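Local coordinates for protein beta-catenin homolog sys-1 (Caenorhabditis elegans, PDB 3C2G) that acts as a beta-catenin-like transcription coregulator in the Wnt asymmetry pathway, directly binding the TCF factor POP-1 to activate or repress target genes, at residues 321-326 / 360-365. Sequence-based numbering, arbitrary orientation.
Sequences PLENIL and KDIAIR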
loop_
_atom_site.group_PDB
_atom_site.type_symbol
_atom_site.label_atom_id
_atom_site.label_comp_id
_atom_site.label_asym_id
_atom_site.label_seq_id
_atom_site.Cartn_x
_atom_site.Cartn_y
_atom_site.Cartn_z
ATOM N N PRO A 321 22.164 5.787 2.647
ATOM C CA PRO A 321 23.002 5.671 1.445
ATOM C C PRO A 321 22.218 5.070 0.280
ATOM O O PRO A 321 21.823 3.910 0.338
ATOM C CB PRO A 321 24.127 4.715 1.886
ATOM C CG PRO A 321 24.181 4.855 3.385
ATOM C CD PRO A 321 22.743 5.044 3.788
ATOM N N LEU A 322 22.008 5.851 -0.774
ATOM C CA LEU A 322 21.194 5.409 -1.895
ATOM C C LEU A 322 21.983 5.200 -3.189
ATOM O O LEU A 322 21.407 4.851 -4.226
ATOM C CB LEU A 322 20.008 6.362 -2.090
ATOM C CG LEU A 322 18.895 6.220 -1.035
ATOM C CD1 LEU A 322 17.893 7.343 -1.101
ATOM C CD2 LEU A 322 18.175 4.891 -1.147
ATOM N N GLU A 323 23.305 5.358 -3.111
ATOM C CA GLU A 323 24.177 5.298 -4.295
ATOM C C GLU A 323 24.128 3.944 -5.005
ATOM O O GLU A 323 24.400 3.860 -6.197
ATOM C CB GLU A 323 25.632 5.637 -3.941
ATOM C CG GLU A 323 25.883 7.054 -3.401
ATOM C CD GLU A 323 25.271 7.319 -2.007
ATOM O OE1 GLU A 323 25.055 6.354 -1.219
ATOM O OE2 GLU A 323 25.005 8.512 -1.704
ATOM N N ASN A 324 23.797 2.886 -4.272
ATOM C CA ASN A 324 23.723 1.553 -4.860
ATOM C C ASN A 324 22.293 1.071 -5.035
ATOM O O ASN A 324 21.948 0.524 -6.082
ATOM C CB ASN A 324 24.543 0.561 -4.044
ATOM C CG ASN A 324 26.017 0.942 -3.980
ATOM O OD1 ASN A 324 26.732 0.881 -4.984
ATOM N ND2 ASN A 324 26.478 1.339 -2.792
ATOM N N ILE A 325 21.467 1.300 -4.018
ATOM C CA ILE A 325 20.049 0.950 -4.037
ATOM C C ILE A 325 19.334 1.558 -5.244
ATOM O O ILE A 325 18.647 0.855 -5.998
ATOM C CB ILE A 325 19.353 1.404 -2.716
ATOM C CG1 ILE A 325 19.776 0.519 -1.540
ATOM C CG2 ILE A 325 17.842 1.415 -2.841
ATOM C CD1 ILE A 325 19.492 1.152 -0.199
ATOM N N LEU A 326 19.504 2.857 -5.442
ATOM C CA LEU A 326 18.721 3.543 -6.455
ATOM C C LEU A 326 18.998 3.065 -7.871
ATOM O O LEU A 326 18.055 2.733 -8.585
ATOM C CB LEU A 326 18.847 5.061 -6.326
ATOM C CG LEU A 326 17.753 5.961 -6.905
ATOM C CD1 LEU A 326 16.368 5.386 -6.763
ATOM C CD2 LEU A 326 17.801 7.289 -6.189
ATOM N N LYS A 360 18.276 13.265 -6.118
ATOM C CA LYS A 360 18.068 13.670 -7.508
ATOM C C LYS A 360 19.348 13.468 -8.326
ATOM O O LYS A 360 19.300 12.972 -9.465
ATOM C CB LYS A 360 17.625 15.128 -7.565
ATOM C CG LYS A 360 16.147 15.318 -7.360
ATOM C CD LYS A 360 15.855 16.388 -6.345
ATOM C CE LYS A 360 14.940 17.420 -6.940
ATOM N NZ LYS A 360 13.920 17.956 -5.999
ATOM N N ASP A 361 20.493 13.830 -7.744
ATOM C CA ASP A 361 21.764 13.708 -8.464
ATOM C C ASP A 361 22.073 12.251 -8.783
ATOM O O ASP A 361 22.467 11.921 -9.912
ATOM C CB ASP A 361 22.920 14.363 -7.698
ATOM C CG ASP A 361 22.839 15.893 -7.685
ATOM O OD1 ASP A 361 22.222 16.489 -8.598
ATOM O OD2 ASP A 361 23.403 16.507 -6.754
ATOM N N ILE A 362 21.868 11.370 -7.806
ATOM C CA ILE A 362 22.080 9.942 -8.047
ATOM C C ILE A 362 21.199 9.471 -9.207
ATOM O O ILE A 362 21.681 8.880 -10.175
ATOM C CB ILE A 362 21.855 9.115 -6.765
ATOM C CG1 ILE A 362 22.968 9.441 -5.757
ATOM C CG2 ILE A 362 21.806 7.616 -7.081
ATOM C CD1 ILE A 362 22.594 9.232 -4.294
ATOM N N ALA A 363 19.911 9.772 -9.113
ATOM C CA ALA A 363 18.966 9.410 -10.150
ATOM C C ALA A 363 19.408 9.885 -11.552
ATOM O O ALA A 363 19.449 9.100 -12.503
ATOM C CB ALA A 363 17.593 9.929 -9.787
ATOM N N ILE A 364 19.771 11.159 -11.674
ATOM C CA ILE A 364 20.210 11.701 -12.971
ATOM C C ILE A 364 21.412 10.957 -13.557
ATOM O O ILE A 364 21.423 10.644 -14.744
ATOM C CB ILE A 364 20.475 13.222 -12.876
ATOM C CG1 ILE A 364 19.149 13.977 -12.816
ATOM C CG2 ILE A 364 21.318 13.730 -14.048
ATOM C CD1 ILE A 364 19.288 15.319 -12.179
ATOM N N ARG A 365 22.403 10.645 -12.727
ATOM C CA ARG A 365 23.587 9.917 -13.194
ATOM C C ARG A 365 23.261 8.492 -13.613
ATOM O O ARG A 365 24.029 7.861 -14.344
ATOM C CB ARG A 365 24.697 9.915 -12.145
ATOM C CG ARG A 365 25.402 11.249 -11.979
ATOM C CD ARG A 365 26.687 11.130 -11.145
ATOM N NE ARG A 365 26.434 11.149 -9.701
ATOM C CZ ARG A 365 26.353 10.059 -8.934
ATOM N NH1 ARG A 365 26.511 8.850 -9.467
ATOM N NH2 ARG A 365 26.112 10.178 -7.628
#
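Ile-362 projects from helix 357-365 toward the turn that leads into helix 325-335, and its two branches divide the work. The CG2 methyl lies anti to the backbone N while CG1 lies anti to the carbonyl carbon (chi1 -68°), so one arm reaches Leu-326 and the other, extended through CG1, ends at Leu-322 and Glu-323. CG2 of Ile-362 sits 4.0 Å from CB of Leu-326, and CD2 of that leucine flanks the same methyl at 4.1 Å. CG2 also lies 4.0 Å from the carbonyl O of Leu-322, an oxygen already engaged by Leu-326 N four residues on (O to N, 3.0 Å). At the outer edge, Glu-323 bends at chi2 (68°), which folds its carboxylate back beside the isoleucine: CD1 of Ile-362 meets OE2 of Glu-323 at 3.6 Å, and the same methyl also touches CG and CD of Glu-323. On the inner side CD2 of Leu-326 lies 4.5 Å from CB of Ala-363. The CA atoms come nearest at Glu-323 and Ile-362, 6.3 Å apart. Deeper in, Leu-322 and Leu-326 rest on Val-352 and Leu-349 of helix 339-352, while Ala-363 packs on Phe-408 of helix 388-409 and on Ala-368, part of the stacking of successive helices that builds an armadillo superhelix. On another side of helix 357-365, Lys-360 makes a salt bridge to an acidic side chain of the bound POP-1 peptide. No hydrogen bond or salt bridge crosses between 321-326 and 360-365. OE2 of Glu-323 meets a methyl and stays 6.3 Å from NH2 of Arg-365, too far for a salt bridge, so any attraction between the charges is probably weak and the contact rests on shape and apolar burial.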